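Local coordinates for NOL1/NOP2/sun family protein (PDB 3M4X) that probably methylates ribosomal RNA at carbon 5 of cytosine, using a Rossmann-like methyltransferase domain and a PUA-like RNA-binding domain, at residues 125-128 and 132-135; 39-44 and 119-124; 331-336 and 423-428; 405-410 and 417-422. All coordinates share one frame; numbering follows the deposited sequence.

Interaction 1: residues 125-128 and 132-135; sequences AQMK and LLVT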
# COMPACT_ATOMS: atom_id res chain seq x y z
N ALA A 125 7.68 -1.32 -0.99
CA ALA A 125 8.86 -1.74 -0.24
C ALA A 125 9.64 -2.72 -1.10
O ALA A 125 10.87 -2.71 -1.11
CB ALA A 125 8.48 -2.40 1.12
N GLN A 126 8.91 -3.56 -1.83
CA GLN A 126 9.52 -4.57 -2.68
C GLN A 126 10.24 -3.94 -3.88
O GLN A 126 11.28 -4.44 -4.34
CB GLN A 126 8.46 -5.55 -3.17
CG GLN A 126 8.02 -6.63 -2.16
CD GLN A 126 6.69 -7.28 -2.55
OE1 GLN A 126 6.01 -6.83 -3.48
NE2 GLN A 126 6.32 -8.35 -1.85
N MSE A 127 9.70 -2.84 -4.38
CA MSE A 127 10.18 -2.22 -5.61
C MSE A 127 11.36 -1.28 -5.42
O MSE A 127 12.02 -0.91 -6.39
CB MSE A 127 9.03 -1.51 -6.30
CG MSE A 127 7.88 -2.44 -6.59
SE MSE A 127 6.32 -1.47 -7.20
CE MSE A 127 7.13 -0.76 -8.83
N LYS A 128 11.63 -0.92 -4.16
CA LYS A 128 12.81 -0.15 -3.80
C LYS A 128 12.94 1.15 -4.61
O LYS A 128 14.03 1.55 -4.99
CB LYS A 128 14.07 -1.01 -3.93
CG LYS A 128 14.06 -2.20 -3.00
CD LYS A 128 14.93 -3.33 -3.51
CE LYS A 128 16.24 -3.42 -2.74
NZ LYS A 128 16.96 -4.68 -3.06
N LEU A 132 7.29 1.60 -11.64
CA LEU A 132 6.12 2.46 -11.50
C LEU A 132 5.00 1.72 -10.78
O LEU A 132 4.57 0.66 -11.21
CB LEU A 132 5.62 2.91 -12.86
CG LEU A 132 4.28 3.64 -12.88
CD1 LEU A 132 4.34 4.97 -12.15
CD2 LEU A 132 3.77 3.83 -14.30
N LEU A 133 4.53 2.31 -9.69
CA LEU A 133 3.45 1.71 -8.92
C LEU A 133 2.23 2.58 -9.13
O LEU A 133 2.21 3.72 -8.67
CB LEU A 133 3.80 1.71 -7.43
CG LEU A 133 3.12 0.77 -6.41
CD1 LEU A 133 2.85 1.48 -5.09
CD2 LEU A 133 1.87 0.10 -6.91
N VAL A 134 1.22 2.08 -9.82
CA VAL A 134 -0.03 2.82 -9.79
C VAL A 134 -1.04 2.20 -8.83
O VAL A 134 -1.27 0.99 -8.81
CB VAL A 134 -0.58 3.27 -11.20
CG1 VAL A 134 0.31 2.80 -12.34
CG2 VAL A 134 -2.04 2.94 -11.39
N THR A 135 -1.58 3.05 -7.97
CA THR A 135 -2.39 2.62 -6.86
C THR A 135 -3.71 3.31 -7.00
O THR A 135 -3.80 4.53 -6.90
CB THR A 135 -1.78 3.05 -5.52
OG1 THR A 135 -0.36 2.86 -5.55
CG2 THR A 135 -2.34 2.21 -4.43
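A buried apolar contact joins Met127, on the last turn of helix 118-127, to Leu132 and Leu133 at the start of strand 132-136, inside the beta-alpha-beta unit made of strand 108-111, this helix and strand 132-136. Met127 is a selenomethionine, so the atom at the centre of the contact is selenium. Helix and strand stay well apart here, the CA atoms of Met127 and Leu133 being 8.5 Å from each other, and the long side chain spans the gap. With CG anti to the carbonyl carbon (chi1 -57°) the chain leaves the helix toward the sheet, and a bend at chi3 (63°) turns CE aside at its end. SE and CE therefore meet different things. SE lies 4.0 Å from Leu133 CG and almost as near to its CB, with the two side chains crossing at about a right angle, whereas CE rests on the backbone of the preceding residue, 3.7 Å from Leu132 N and 3.8 Å from Leu132 O. The side chain of Leu132 starts off to the far side of the strand and touches Phe175 and Leu358. The backbone under the methyl is already engaged in the sheet, since Leu132 pairs with Val109 of strand 108-111 and with Glu107 just before it; Met127 also packs on Val109. No hydrogen bond links the two segments: the contact is consistent with dispersion alone, and the sulfur of ordinary methionine would probably meet the same leucine carbons.

Interaction 2: residues 39-44 and 119-124; sequences GFRWNP and KSTQLA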
# COMPACT_ATOMS: atom_id res chain seq x y z
N GLY A 39 -0.97 -6.72 13.65
CA GLY A 39 0.39 -6.69 13.14
C GLY A 39 0.75 -5.38 12.47
O GLY A 39 -0.10 -4.52 12.26
N PHE A 40 2.02 -5.24 12.14
CA PHE A 40 2.50 -4.09 11.41
C PHE A 40 3.79 -4.47 10.73
O PHE A 40 4.34 -5.53 11.02
CB PHE A 40 2.73 -2.88 12.34
CG PHE A 40 3.81 -3.09 13.36
CD1 PHE A 40 5.09 -2.60 13.14
CD2 PHE A 40 3.55 -3.76 14.56
CE1 PHE A 40 6.09 -2.77 14.10
CE2 PHE A 40 4.55 -3.94 15.51
CZ PHE A 40 5.81 -3.45 15.28
N ARG A 41 4.27 -3.62 9.83
CA ARG A 41 5.52 -3.84 9.12
C ARG A 41 6.48 -2.67 9.27
O ARG A 41 6.07 -1.51 9.37
CB ARG A 41 5.27 -4.06 7.62
CG ARG A 41 4.74 -5.43 7.24
CD ARG A 41 4.51 -5.52 5.74
NE ARG A 41 3.31 -4.78 5.39
CZ ARG A 41 3.29 -3.61 4.75
NH1 ARG A 41 4.40 -3.03 4.35
NH2 ARG A 41 2.12 -3.04 4.51
N TRP A 42 7.77 -2.99 9.29
CA TRP A 42 8.79 -1.98 9.17
C TRP A 42 9.05 -1.69 7.68
O TRP A 42 8.54 -2.39 6.79
CB TRP A 42 10.08 -2.38 9.92
CG TRP A 42 10.74 -3.63 9.45
CD1 TRP A 42 10.46 -4.92 9.85
CD2 TRP A 42 11.81 -3.74 8.50
NE1 TRP A 42 11.29 -5.80 9.21
CE2 TRP A 42 12.12 -5.11 8.37
CE3 TRP A 42 12.54 -2.80 7.75
CZ2 TRP A 42 13.13 -5.57 7.52
CZ3 TRP A 42 13.53 -3.26 6.91
CH2 TRP A 42 13.82 -4.63 6.80
N ASN A 43 9.84 -0.65 7.43
CA ASN A 43 9.94 -0.05 6.11
C ASN A 43 11.38 -0.02 5.60
O ASN A 43 12.19 0.79 6.05
CB ASN A 43 9.34 1.36 6.15
CG ASN A 43 9.20 1.96 4.78
OD1 ASN A 43 9.68 1.40 3.81
ND2 ASN A 43 8.54 3.11 4.68
N PRO A 44 11.70 -0.92 4.66
CA PRO A 44 13.04 -1.04 4.05
C PRO A 44 13.36 0.17 3.17
O PRO A 44 14.51 0.35 2.79
CB PRO A 44 12.94 -2.29 3.17
CG PRO A 44 11.60 -2.92 3.47
CD PRO A 44 10.74 -1.89 4.10
N LYS A 119 -1.46 -3.19 1.03
CA LYS A 119 -0.72 -3.91 -0.00
C LYS A 119 0.17 -3.03 -0.88
O LYS A 119 1.27 -3.44 -1.25
CB LYS A 119 -1.67 -4.77 -0.85
CG LYS A 119 -2.46 -5.79 -0.02
CD LYS A 119 -3.57 -5.11 0.77
CE LYS A 119 -4.16 -5.99 1.88
NZ LYS A 119 -5.11 -7.01 1.35
N SER A 120 -0.27 -1.81 -1.20
CA SER A 120 0.51 -0.96 -2.10
C SER A 120 1.82 -0.73 -1.41
O SER A 120 2.87 -0.63 -2.03
CB SER A 120 -0.16 0.40 -2.33
OG SER A 120 -1.53 0.26 -2.60
N THR A 121 1.71 -0.63 -0.11
CA THR A 121 2.80 -0.22 0.74
C THR A 121 3.83 -1.36 0.82
O THR A 121 5.03 -1.13 0.79
CB THR A 121 2.21 0.26 2.09
OG1 THR A 121 2.47 1.66 2.26
CG2 THR A 121 2.71 -0.54 3.24
N GLN A 122 3.37 -2.62 0.84
CA GLN A 122 4.34 -3.71 0.74
C GLN A 122 4.93 -3.87 -0.67
O GLN A 122 6.09 -4.26 -0.83
CB GLN A 122 3.86 -5.05 1.37
CG GLN A 122 2.51 -5.55 0.98
CD GLN A 122 1.91 -6.57 1.98
OE1 GLN A 122 0.68 -6.63 2.13
NE2 GLN A 122 2.76 -7.38 2.64
N LEU A 123 4.15 -3.52 -1.69
CA LEU A 123 4.67 -3.57 -3.06
C LEU A 123 5.79 -2.56 -3.25
O LEU A 123 6.84 -2.85 -3.82
CB LEU A 123 3.55 -3.27 -4.06
CG LEU A 123 2.38 -4.26 -4.14
CD1 LEU A 123 1.26 -3.68 -5.01
CD2 LEU A 123 2.85 -5.60 -4.69
N ALA A 124 5.54 -1.35 -2.78
CA ALA A 124 6.51 -0.29 -2.88
C ALA A 124 7.80 -0.66 -2.14
O ALA A 124 8.90 -0.35 -2.60
CB ALA A 124 5.93 0.98 -2.34
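Strand 39-41 and helix 118-127 come nearest at Arg41 and Gln122, whose CA atoms stand 8.5 Å apart, a gap that the arginine side chain crosses. Arg41 sets out toward the helix with an extended first half and bends at chi3 (-75°), which lays its guanidinium against Gln122. CB of Gln122 sits over the centre of one guanidinium face, 3.6 Å from Arg41 NH1. Further along, the glutamine amide is stacked with the guanidinium, the planes only 14° apart, and Gln122 NE2 lies 3.8 Å from Arg41 NE. No hydrogen bond crosses between the segments; instead a third residue serves both. Gln90 accepts from Arg41 NE through OE1 and donates to Gln122 OE1 through NE2, which probably holds the two flat groups in position, while Met95 and Tyr88 pack against the arginine. The buried guanidinium is probably held by the bond to Gln90 and by the stacked glutamine side chain. The contact is an interdomain one, seating the central strand of the small antiparallel sheet of the RsmF-type N-terminal domain on the helix that follows the first strand and glycine-rich turn of the Rossmann-like domain, the region that binds S-adenosylmethionine in methyltransferases of this fold and probably here.

Interaction 3: residues 331-336 and 423-428; sequences TEFSND and QGWVLL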
# COMPACT_ATOMS: atom_id res chain seq x y z
N THR A 331 16.58 25.07 -8.80
CA THR A 331 17.98 24.71 -8.99
C THR A 331 18.78 25.17 -7.79
O THR A 331 19.65 24.45 -7.29
CB THR A 331 18.52 25.28 -10.32
OG1 THR A 331 17.87 24.61 -11.42
CG2 THR A 331 20.03 25.07 -10.43
N GLU A 332 18.47 26.37 -7.29
CA GLU A 332 19.11 26.87 -6.09
C GLU A 332 18.93 25.83 -5.00
O GLU A 332 19.90 25.24 -4.52
CB GLU A 332 18.49 28.20 -5.66
CG GLU A 332 18.18 29.13 -6.82
CD GLU A 332 18.57 30.57 -6.55
OE1 GLU A 332 18.83 30.90 -5.38
OE2 GLU A 332 18.60 31.36 -7.52
N PHE A 333 17.67 25.59 -4.62
CA PHE A 333 17.37 24.67 -3.53
C PHE A 333 18.05 23.32 -3.73
O PHE A 333 18.69 22.80 -2.82
CB PHE A 333 15.86 24.46 -3.34
CG PHE A 333 15.54 23.37 -2.35
CD1 PHE A 333 15.49 23.64 -1.00
CD2 PHE A 333 15.34 22.07 -2.78
CE1 PHE A 333 15.24 22.64 -0.08
CE2 PHE A 333 15.08 21.06 -1.87
CZ PHE A 333 15.04 21.35 -0.52
N SER A 334 17.90 22.75 -4.92
CA SER A 334 18.38 21.40 -5.14
C SER A 334 19.90 21.36 -5.06
O SER A 334 20.49 20.30 -4.86
CB SER A 334 17.89 20.85 -6.49
OG SER A 334 18.36 21.64 -7.57
N ASN A 335 20.52 22.52 -5.23
CA ASN A 335 21.97 22.63 -5.19
C ASN A 335 22.51 22.60 -3.76
O ASN A 335 23.37 21.78 -3.43
CB ASN A 335 22.45 23.90 -5.91
CG ASN A 335 22.65 23.69 -7.40
OD1 ASN A 335 22.78 22.56 -7.89
ND2 ASN A 335 22.69 24.79 -8.14
N ASP A 336 22.03 23.51 -2.90
CA ASP A 336 22.53 23.54 -1.53
C ASP A 336 21.92 22.44 -0.67
O ASP A 336 22.40 22.15 0.43
CB ASP A 336 22.43 24.93 -0.88
CG ASP A 336 21.00 25.41 -0.71
OD1 ASP A 336 20.15 24.63 -0.22
OD2 ASP A 336 20.74 26.59 -1.03
N GLN A 423 20.82 28.35 8.98
CA GLN A 423 21.16 27.47 7.87
C GLN A 423 20.04 27.34 6.81
O GLN A 423 20.26 26.77 5.75
CB GLN A 423 21.58 26.11 8.43
CG GLN A 423 22.38 25.24 7.49
CD GLN A 423 23.59 25.94 6.90
OE1 GLN A 423 24.27 26.73 7.56
NE2 GLN A 423 23.87 25.64 5.64
N GLY A 424 18.86 27.89 7.09
CA GLY A 424 17.78 27.79 6.12
C GLY A 424 17.10 26.43 6.16
O GLY A 424 16.91 25.86 7.24
N TRP A 425 16.72 25.91 4.99
CA TRP A 425 16.01 24.63 4.90
C TRP A 425 16.82 23.48 5.45
O TRP A 425 17.92 23.22 4.99
CB TRP A 425 15.60 24.33 3.46
CG TRP A 425 14.63 25.32 2.96
CD1 TRP A 425 14.84 26.31 2.04
CD2 TRP A 425 13.27 25.45 3.40
NE1 TRP A 425 13.69 27.04 1.87
CE2 TRP A 425 12.71 26.53 2.69
CE3 TRP A 425 12.47 24.75 4.31
CZ2 TRP A 425 11.39 26.93 2.86
CZ3 TRP A 425 11.16 25.15 4.48
CH2 TRP A 425 10.64 26.23 3.76
N VAL A 426 16.27 22.78 6.44
CA VAL A 426 17.00 21.68 7.05
C VAL A 426 16.08 20.50 7.25
O VAL A 426 14.89 20.68 7.56
CB VAL A 426 17.62 22.09 8.41
CG1 VAL A 426 18.71 23.14 8.20
CG2 VAL A 426 16.55 22.60 9.38
N LEU A 427 16.62 19.31 7.04
CA LEU A 427 15.90 18.08 7.33
C LEU A 427 16.02 17.80 8.82
O LEU A 427 17.12 17.59 9.32
CB LEU A 427 16.50 16.90 6.55
CG LEU A 427 15.78 15.55 6.73
CD1 LEU A 427 14.39 15.58 6.09
CD2 LEU A 427 16.61 14.38 6.19
N LEU A 428 14.90 17.81 9.53
CA LEU A 428 14.90 17.42 10.94
C LEU A 428 15.05 15.91 11.07
O LEU A 428 14.33 15.16 10.42
CB LEU A 428 13.63 17.90 11.64
CG LEU A 428 13.35 19.39 11.39
CD1 LEU A 428 12.24 19.91 12.29
CD2 LEU A 428 14.60 20.21 11.57
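Phe333 turns the edge of its ring toward the face of Trp425, making an offset edge-to-face pair with the planes at 77° and the centroid of the phenyl 5.7 Å from that of the five-membered indole ring. The side chains cross at about a right angle. CE1 of Phe333 makes the closest approach, 3.9 Å to Trp425 CB, and this CB lies in the plane of the phenyl at its rim; CD1 of Phe333 comes 4.1 Å from Trp425 CD1. Phe333 reaches across because its CG is anti to the backbone N (chi1 172°), which swings the ring off the helix toward the tryptophan. Other aromatic groups extend the cluster: Phe337 and Phe382 meet the Phe333 ring, and Phe448 packs edge-to-face with Trp425, while Pro384 touches both members of the pair. Trp425 sits where the chain turns a corner into strand 426-430, just after a classic beta bulge in which Gln423 and Gly424 both face Gln440. No hydrogen bond crosses the contact. It is an aromatic interdomain junction, joining helix 324-336 of the first C-terminal domain to the start of strand 426-430, an inner strand of the sheet in the PUA-like RNA-binding domain.

Interaction 4: residues 405-410 and 417-422; sequences QKEWQS and FQRDGN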
# COMPACT_ATOMS: atom_id res chain seq x y z
N GLN A 405 13.52 14.10 21.24
CA GLN A 405 12.11 13.72 21.15
C GLN A 405 11.18 14.85 21.60
O GLN A 405 10.12 15.07 21.00
CB GLN A 405 11.81 12.41 21.87
CG GLN A 405 12.34 12.33 23.29
CD GLN A 405 11.35 12.87 24.33
OE1 GLN A 405 11.76 13.40 25.37
NE2 GLN A 405 10.05 12.75 24.04
N LYS A 406 11.59 15.59 22.63
CA LYS A 406 10.85 16.77 23.08
C LYS A 406 10.67 17.77 21.95
O LYS A 406 9.57 18.31 21.76
CB LYS A 406 11.56 17.44 24.25
CG LYS A 406 10.97 17.09 25.59
CD LYS A 406 11.48 18.03 26.67
CE LYS A 406 11.00 17.58 28.03
NZ LYS A 406 11.26 16.13 28.20
N GLU A 407 11.74 18.02 21.21
CA GLU A 407 11.65 18.86 20.03
C GLU A 407 10.74 18.22 18.97
O GLU A 407 9.96 18.92 18.30
CB GLU A 407 13.05 19.18 19.48
CG GLU A 407 13.73 20.30 20.24
CD GLU A 407 15.23 20.36 20.01
OE1 GLU A 407 15.77 19.47 19.33
OE2 GLU A 407 15.87 21.30 20.53
N TRP A 408 10.82 16.91 18.83
CA TRP A 408 9.86 16.21 17.98
C TRP A 408 8.42 16.51 18.41
O TRP A 408 7.57 16.86 17.58
CB TRP A 408 10.12 14.70 17.92
CG TRP A 408 9.08 13.97 17.10
CD1 TRP A 408 9.09 13.78 15.75
CD2 TRP A 408 7.87 13.37 17.58
NE1 TRP A 408 7.95 13.10 15.36
CE2 TRP A 408 7.19 12.83 16.47
CE3 TRP A 408 7.30 13.23 18.85
CZ2 TRP A 408 5.97 12.16 16.58
CZ3 TRP A 408 6.08 12.57 18.96
CH2 TRP A 408 5.43 12.05 17.83
N GLN A 409 8.14 16.39 19.71
CA GLN A 409 6.83 16.74 20.25
C GLN A 409 6.39 18.15 19.82
O GLN A 409 5.29 18.32 19.29
CB GLN A 409 6.83 16.67 21.78
CG GLN A 409 6.02 15.52 22.36
CD GLN A 409 6.90 14.43 22.95
OE1 GLN A 409 8.10 14.62 23.15
NE2 GLN A 409 6.30 13.27 23.23
N SER A 410 7.25 19.14 20.06
CA SER A 410 6.96 20.53 19.70
C SER A 410 6.73 20.68 18.21
O SER A 410 5.83 21.39 17.77
CB SER A 410 8.10 21.44 20.13
OG SER A 410 8.48 21.18 21.47
N PHE A 417 11.00 25.62 17.62
CA PHE A 417 11.93 25.40 18.73
C PHE A 417 13.23 26.14 18.42
O PHE A 417 13.38 26.69 17.32
CB PHE A 417 12.16 23.91 19.01
CG PHE A 417 12.77 23.15 17.86
CD1 PHE A 417 14.13 22.88 17.83
CD2 PHE A 417 11.98 22.68 16.81
CE1 PHE A 417 14.70 22.18 16.78
CE2 PHE A 417 12.55 21.97 15.76
CZ PHE A 417 13.91 21.73 15.74
N GLN A 418 14.15 26.15 19.36
CA GLN A 418 15.33 27.00 19.22
C GLN A 418 16.59 26.21 18.92
O GLN A 418 16.87 25.19 19.55
CB GLN A 418 15.53 27.85 20.49
CG GLN A 418 16.78 28.72 20.47
CD GLN A 418 17.32 28.97 21.87
OE1 GLN A 418 18.17 29.85 22.07
NE2 GLN A 418 16.84 28.20 22.84
N ARG A 419 17.36 26.67 17.93
CA ARG A 419 18.65 26.07 17.63
C ARG A 419 19.59 27.11 17.01
O ARG A 419 19.30 27.68 15.95
CB ARG A 419 18.50 24.85 16.70
CG ARG A 419 19.84 24.15 16.44
CD ARG A 419 20.29 23.33 17.64
NE ARG A 419 19.75 21.97 17.57
CZ ARG A 419 18.59 21.58 18.10
NH1 ARG A 419 17.84 22.44 18.77
NH2 ARG A 419 18.19 20.32 17.97
N ASP A 420 20.71 27.35 17.67
CA ASP A 420 21.65 28.36 17.19
C ASP A 420 22.07 28.11 15.75
O ASP A 420 22.46 26.99 15.39
CB ASP A 420 22.88 28.39 18.09
CG ASP A 420 22.62 29.08 19.41
OD1 ASP A 420 21.44 29.43 19.68
OD2 ASP A 420 23.59 29.27 20.18
N GLY A 421 21.98 29.15 14.93
CA GLY A 421 22.39 29.08 13.54
C GLY A 421 21.37 29.68 12.58
O GLY A 421 20.27 30.08 12.99
N ASN A 422 21.74 29.72 11.30
CA ASN A 422 20.96 30.40 10.26
C ASN A 422 21.01 29.66 8.92
O ASN A 422 21.18 30.26 7.86
CB ASN A 422 21.46 31.84 10.07
CG ASN A 422 20.47 32.71 9.30
OD1 ASN A 422 19.26 32.62 9.52
ND2 ASN A 422 20.99 33.54 8.39
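Glu407 projects from its helix with CG anti to the carbonyl carbon and an extended chain, while Arg419 doubles back through bends at chi2 and chi3 (75° and 89°), so that carboxylate and guanidinium meet end-on. The result is a bidentate salt bridge. Arg419 NH2 donates to Glu407 OE1 over 2.9 Å in a nearly straight bond that lies in the guanidinium plane and meets the oxygen on its syn side, though tilted out of the carboxylate plane. Arg419 NH1 reaches Glu407 OE2, also at 2.9 Å, but less straight and from further above that plane. This unevenness is consistent with the mutual tilt of the two flat groups, whose planes are 26° apart. Phe417 lies beneath the glutamate: Glu407 CB stands over the ring centre in a CH-pi contact, 4.2 Å from the centroid, while CG and CD lean out past the CD1 rim, where Glu407 CD approaches Phe417 CD1 to 3.5 Å. NH1 of Arg419 lies at the ring edge and makes a further, weak bond to Gln418 O. Both ends of the bridge have other partners, since Arg419 NH2 also donates to Pro402 O and Glu407 OE1 accepts from Thr404 N near the start of the helix. Phe417 in turn rests on Ile403, Val445 and Leu428. A charged pair with several bonds at each end is probably held in a narrow range of orientations, even near the surface. Here it clamps helix 405-413 onto the edge of the mixed sheet, at strand 417-418 and the loop after it, in the PUA-like RNA-binding domain.

How the interactions relate
From the N terminus, strand 39-41 runs first to helix 118-127, and interaction 2 thereby closes a long loop that ties the N-terminal domain to the methyltransferase core. The same helix then leads into interaction 1, which closes the short turn to strand 132-136; the two contacts touch, Ala125 CB lying 3.8 Å from Pro44 CD. Far along the chain, interaction 3 joins helix 324-336 of the first C-terminal domain to strand 426-430 of the PUA-like domain, and interaction 4 closes a small loop within that span, wholly inside the PUA-like domain. These two meet through Leu428 and Phe417. The pairs remain separate: interactions 2 and 3 are about 14 Å apart at their nearest atoms.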